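Local coordinates for protein 2,3-dihydroxybenzoate-AMP ligase (Mycobacterium smegmatis, PDB 5KEI) that belongs to the ANL superfamily of AMP-binding enzymes, with a large AMP-binding region followed by a smaller C-terminal domain, at residues D471-L476 with A484-A489; I499-V504 with S528-L533. One frame throughout, in Å; residues are numbered along the deposited sequence.

Interaction 1 (D471-L476 with A484-A489); sequences DLEEHL and AAAAVA
In the small C-terminal domain of this AMP-binding enzyme, helix 469-477 packs against strand 482-492, the edge strand of a three-stranded sheet, and Glu-473 reaches from the helix to the backbone of Ala-487. Ala-487 N donates to Glu-473 OE2 at 2.7 Å, with an N-H...O angle of 158°. The donor arrives on the anti side of that oxygen, somewhat out of the carboxylate plane. CG stands anti to the carbonyl carbon (chi1 -81°) and the chain runs extended beyond it, which carries the carboxylate from the helix to the strand. On the way the Glu-473 CG passes 3.7 Å from the Ala-485 O. The same OE2 makes a salt bridge to Lys-549, whose NZ also bonds the Ala-487 O, while OE1 pairs with Arg-424; two cations and one amide thus grip a buried carboxylate and would be expected to stabilise its negative charge.

The helix lies over the strand, joined to it by a short connection; residues 471-476 and 485-489 run roughly antiparallel, at 145°, with the axes of these short pieces 7.6 Å apart at closest approach. Ala-485 and Ala-487 turn their CB toward the helix, and their small size is consistent with the close approach. Leu-472 sends CD2 to the CB of Ala-487 at 3.9 Å. One turn further on, the CB of Leu-476 faces the CB of Ala-485 at 4.3 Å. Leu-519 of helix 512-521 touches both leucines.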
loop_
_atom_site.group_PDB
_atom_site.type_symbol
_atom_site.label_atom_id
_atom_site.label_comp_id
_atom_site.label_asym_id
_atom_site.label_seq_id
_atom_site.Cartn_x
_atom_site.Cartn_y
_atom_site.Cartn_z
ATOM N N ASP A 471 -16.343 11.247 -2.424
ATOM C CA ASP A 471 -16.283 10.396 -3.599
ATOM C C ASP A 471 -16.788 11.130 -4.856
ATOM O O ASP A 471 -16.319 10.854 -5.963
ATOM C CB ASP A 471 -17.049 9.089 -3.380
ATOM C CG ASP A 471 -16.957 8.149 -4.595
ATOM O OD1 ASP A 471 -15.820 7.800 -5.026
ATOM O OD2 ASP A 471 -18.025 7.755 -5.119
ATOM N N LEU A 472 -17.708 12.078 -4.697
ATOM C CA LEU A 472 -18.080 12.909 -5.833
ATOM C C LEU A 472 -16.851 13.649 -6.367
ATOM O O LEU A 472 -16.648 13.724 -7.577
ATOM C CB LEU A 472 -19.178 13.906 -5.455
ATOM C CG LEU A 472 -19.549 14.887 -6.573
ATOM C CD1 LEU A 472 -19.834 14.167 -7.887
ATOM C CD2 LEU A 472 -20.741 15.740 -6.174
ATOM N N GLU A 473 -16.048 14.188 -5.449
ATOM C CA GLU A 473 -14.827 14.916 -5.780
ATOM C C GLU A 473 -13.803 14.019 -6.452
ATOM O O GLU A 473 -13.119 14.441 -7.372
ATOM C CB GLU A 473 -14.206 15.534 -4.528
ATOM C CG GLU A 473 -14.842 16.829 -4.105
ATOM C CD GLU A 473 -14.580 17.168 -2.646
ATOM O OE1 GLU A 473 -13.606 16.633 -2.053
ATOM O OE2 GLU A 473 -15.360 17.979 -2.096
ATOM N N GLU A 474 -13.686 12.782 -5.987
ATOM C CA GLU A 474 -12.735 11.871 -6.605
ATOM C C GLU A 474 -13.122 11.576 -8.061
ATOM O O GLU A 474 -12.253 11.474 -8.917
ATOM C CB GLU A 474 -12.616 10.578 -5.790
ATOM C CG GLU A 474 -11.858 10.743 -4.462
ATOM C CD GLU A 474 -10.403 11.166 -4.651
ATOM O OE1 GLU A 474 -9.806 10.825 -5.700
ATOM O OE2 GLU A 474 -9.853 11.838 -3.747
ATOM N N HIS A 475 -14.422 11.457 -8.326
ATOM C CA HIS A 475 -14.957 11.210 -9.668
ATOM C C HIS A 475 -14.661 12.355 -10.630
ATOM O O HIS A 475 -14.323 12.138 -11.795
ATOM C CB HIS A 475 -16.487 11.010 -9.621
ATOM C CG HIS A 475 -16.928 9.644 -9.180
ATOM N ND1 HIS A 475 -16.701 8.512 -9.929
ATOM C CD2 HIS A 475 -17.622 9.244 -8.088
ATOM C CE1 HIS A 475 -17.223 7.467 -9.308
ATOM N NE2 HIS A 475 -17.782 7.885 -8.190
ATOM N N LEU A 476 -14.836 13.578 -10.137
ATOM C CA LEU A 476 -14.649 14.777 -10.946
ATOM C C LEU A 476 -13.186 14.947 -11.303
ATOM O O LEU A 476 -12.862 15.365 -12.413
ATOM C CB LEU A 476 -15.153 16.016 -10.203
ATOM C CG LEU A 476 -16.668 16.175 -10.059
ATOM C CD1 LEU A 476 -16.982 17.418 -9.258
ATOM C CD2 LEU A 476 -17.377 16.216 -11.423
ATOM N N ALA A 484 -8.177 20.523 -9.430
ATOM C CA ALA A 484 -8.687 20.357 -8.063
ATOM C C ALA A 484 -10.218 20.485 -8.073
ATOM O O ALA A 484 -10.775 21.121 -8.965
ATOM C CB ALA A 484 -8.071 21.388 -7.128
ATOM N N ALA A 485 -10.900 19.882 -7.102
ATOM C CA ALA A 485 -12.364 19.952 -7.049
ATOM C C ALA A 485 -12.869 20.006 -5.619
ATOM O O ALA A 485 -12.280 19.400 -4.729
ATOM C CB ALA A 485 -12.989 18.769 -7.772
ATOM N N ALA A 486 -13.961 20.732 -5.398
ATOM C CA ALA A 486 -14.628 20.745 -4.095
ATOM C C ALA A 486 -16.159 20.704 -4.241
ATOM O O ALA A 486 -16.760 21.593 -4.834
ATOM C CB ALA A 486 -14.204 21.966 -3.295
ATOM N N ALA A 487 -16.776 19.646 -3.721
ATOM C CA ALA A 487 -18.229 19.536 -3.708
ATOM C C ALA A 487 -18.715 20.162 -2.416
ATOM O O ALA A 487 -18.340 19.738 -1.322
ATOM C CB ALA A 487 -18.689 18.078 -3.829
ATOM N N VAL A 488 -19.522 21.201 -2.545
ATOM C CA VAL A 488 -19.923 21.986 -1.397
ATOM C C VAL A 488 -21.457 21.985 -1.276
ATOM O O VAL A 488 -22.177 21.872 -2.279
ATOM C CB VAL A 488 -19.367 23.424 -1.515
ATOM C CG1 VAL A 488 -19.543 24.155 -0.236
ATOM C CG2 VAL A 488 -17.876 23.384 -1.870
ATOM N N ALA A 489 -21.943 22.084 -0.043
ATOM C CA ALA A 489 -23.369 22.121 0.244
ATOM C C ALA A 489 -23.858 23.556 0.360
ATOM O O ALA A 489 -23.300 24.353 1.116
ATOM C CB ALA A 489 -23.677 21.352 1.532
#

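Interaction 2 (I499-V504 with S528-L533); sequences ICAVVV and SRPDAL
Backbone pairing joins the start of strand 532-535 to strand 498-505: Ala-501 N bonds Ala-532 O at 2.9 Å, and Ile-499 O receives Asp-531 N at 2.8 Å together with a weak bond from Ala-532 N. Leu-533 CA adds a C-H...O contact to Ala-501 O. The Asp-531 carboxylate also joins in: Asp-531 OD2 takes Ile-499 N at 2.7 Å, nearly along the C-O axis and fairly straight at 161°. With CG beside its own backbone N (chi1 -53°), the carboxylate comes round to the Ile-499 amide. Asp-531 OD1 makes a salt bridge to Arg-462.

These parallel strands are the two arms of a beta-alpha-beta crossover whose connecting helix is 512-521, in the C-terminal domain.

Apolar contacts fall on both faces of the sheet. On one, Cys-500 SG lies 4.1 Å from Ala-532 CB. On the other, Ala-501 CB meets Pro-530 CB at 3.7 Å, and Leu-533 extends CD1 to Val-503 CG2 at 3.6 Å, the two side chains crossing at a slant. Ile-499 lies against the incoming loop, with CG2 3.9 Å from Pro-530 CB and CD1 beside the Arg-529 carbonyl; Leu-519 of the crossover helix touches the proline.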
loop_
_atom_site.group_PDB
_atom_site.type_symbol
_atom_site.label_atom_id
_atom_site.label_comp_id
_atom_site.label_asym_id
_atom_site.label_seq_id
_atom_site.Cartn_x
_atom_site.Cartn_y
_atom_site.Cartn_z
ATOM N N ILE A 499 -25.771 20.684 -4.448
ATOM C CA ILE A 499 -24.361 20.391 -4.645
ATOM C C ILE A 499 -23.662 21.416 -5.572
ATOM O O ILE A 499 -23.915 21.466 -6.774
ATOM C CB ILE A 499 -24.181 18.969 -5.221
ATOM C CG1 ILE A 499 -24.703 17.908 -4.235
ATOM C CG2 ILE A 499 -22.725 18.721 -5.538
ATOM C CD1 ILE A 499 -24.761 16.494 -4.823
ATOM N N CYS A 500 -22.777 22.232 -5.010
ATOM C CA CYS A 500 -21.984 23.120 -5.847
ATOM C C CYS A 500 -20.556 22.613 -6.041
ATOM O O CYS A 500 -19.780 22.492 -5.078
ATOM C CB CYS A 500 -21.952 24.528 -5.271
ATOM S SG CYS A 500 -21.401 25.701 -6.510
ATOM N N ALA A 501 -20.220 22.315 -7.295
ATOM C CA ALA A 501 -18.870 21.886 -7.654
ATOM C C ALA A 501 -18.003 23.093 -7.965
ATOM O O ALA A 501 -18.115 23.715 -9.023
ATOM C CB ALA A 501 -18.885 20.922 -8.837
ATOM N N VAL A 502 -17.155 23.422 -7.005
ATOM C CA VAL A 502 -16.153 24.448 -7.168
ATOM C C VAL A 502 -14.869 23.801 -7.698
ATOM O O VAL A 502 -14.235 22.996 -7.022
ATOM C CB VAL A 502 -15.891 25.182 -5.836
ATOM C CG1 VAL A 502 -15.038 26.403 -6.081
ATOM C CG2 VAL A 502 -17.205 25.574 -5.205
ATOM N N VAL A 503 -14.491 24.167 -8.914
ATOM C CA VAL A 503 -13.442 23.467 -9.629
ATOM C C VAL A 503 -12.283 24.386 -10.046
ATOM O O VAL A 503 -12.508 25.512 -10.487
ATOM C CB VAL A 503 -14.036 22.787 -10.890
ATOM C CG1 VAL A 503 -12.927 22.253 -11.826
ATOM C CG2 VAL A 503 -15.011 21.695 -10.490
ATOM N N VAL A 504 -11.049 23.902 -9.903
ATOM C CA VAL A 504 -9.898 24.538 -10.545
ATOM C C VAL A 504 -9.585 23.809 -11.842
ATOM O O VAL A 504 -9.179 22.646 -11.819
ATOM C CB VAL A 504 -8.660 24.530 -9.651
ATOM C CG1 VAL A 504 -7.445 25.096 -10.404
ATOM C CG2 VAL A 504 -8.932 25.301 -8.381
ATOM N N SER A 528 -26.702 12.464 -7.528
ATOM C CA SER A 528 -25.431 12.788 -6.899
ATOM C C SER A 528 -24.556 13.643 -7.807
ATOM O O SER A 528 -23.347 13.738 -7.600
ATOM C CB SER A 528 -24.676 11.513 -6.506
ATOM O OG SER A 528 -25.287 10.869 -5.404
ATOM N N ARG A 529 -25.154 14.258 -8.819
ATOM C CA ARG A 529 -24.383 15.108 -9.707
ATOM C C ARG A 529 -24.529 16.551 -9.258
ATOM O O ARG A 529 -25.550 16.909 -8.673
ATOM C CB ARG A 529 -24.827 14.912 -11.148
ATOM C CG ARG A 529 -24.677 13.482 -11.624
ATOM C CD ARG A 529 -25.033 13.365 -13.090
ATOM N NE ARG A 529 -25.266 11.980 -13.467
ATOM C CZ ARG A 529 -26.073 11.606 -14.450
ATOM N NH1 ARG A 529 -26.722 12.526 -15.155
ATOM N NH2 ARG A 529 -26.232 10.318 -14.723
ATOM N N PRO A 530 -23.496 17.378 -9.490
ATOM C CA PRO A 530 -23.548 18.756 -8.982
ATOM C C PRO A 530 -24.648 19.562 -9.670
ATOM O O PRO A 530 -24.832 19.397 -10.874
ATOM C CB PRO A 530 -22.164 19.333 -9.332
ATOM C CG PRO A 530 -21.355 18.203 -9.831
ATOM C CD PRO A 530 -22.304 17.148 -10.317
ATOM N N ASP A 531 -25.348 20.408 -8.922
ATOM C CA ASP A 531 -26.375 21.270 -9.490
ATOM C C ASP A 531 -25.754 22.501 -10.165
ATOM O O ASP A 531 -26.349 23.102 -11.072
ATOM C CB ASP A 531 -27.371 21.715 -8.411
ATOM C CG ASP A 531 -27.962 20.549 -7.635
ATOM O OD1 ASP A 531 -28.866 19.862 -8.170
ATOM O OD2 ASP A 531 -27.522 20.328 -6.479
ATOM N N ALA A 532 -24.558 22.880 -9.720
ATOM C CA ALA A 532 -23.903 24.074 -10.255
ATOM C C ALA A 532 -22.397 23.897 -10.316
ATOM O O ALA A 532 -21.815 23.147 -9.539
ATOM C CB ALA A 532 -24.258 25.291 -9.425
ATOM N N LEU A 533 -21.768 24.591 -11.253
ATOM C CA LEU A 533 -20.327 24.498 -11.432
ATOM C C LEU A 533 -19.705 25.884 -11.311
ATOM O O LEU A 533 -20.150 26.818 -11.975
ATOM C CB LEU A 533 -20.012 23.876 -12.786
ATOM C CG LEU A 533 -18.572 23.986 -13.265
ATOM C CD1 LEU A 533 -17.677 23.039 -12.476
ATOM C CD2 LEU A 533 -18.520 23.690 -14.744
#

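Overall arrangement
Interactions 1 and 2 lie in series along the chain, with centres about 7 Å apart, in the C-terminal domain. They share one three-stranded sheet: interaction 1 sets helix 469-477 on edge strand 482-492, and interaction 2 pairs the central strand 498-505 with the other edge strand, 532-535. The antiparallel pairing of 482-492 with 498-505 connects them, through probable hydrogen bonds Ala-486 N to Val-502 O and Cys-500 N to Val-488 O. Leu-472 bridges the two directly, packing CD2 against Ile-499 CG2. With Leu-519 of helix 512-521 touching Leu-472, Leu-476 and Pro-530, the two contacts tie both helices to one sheet within the domain.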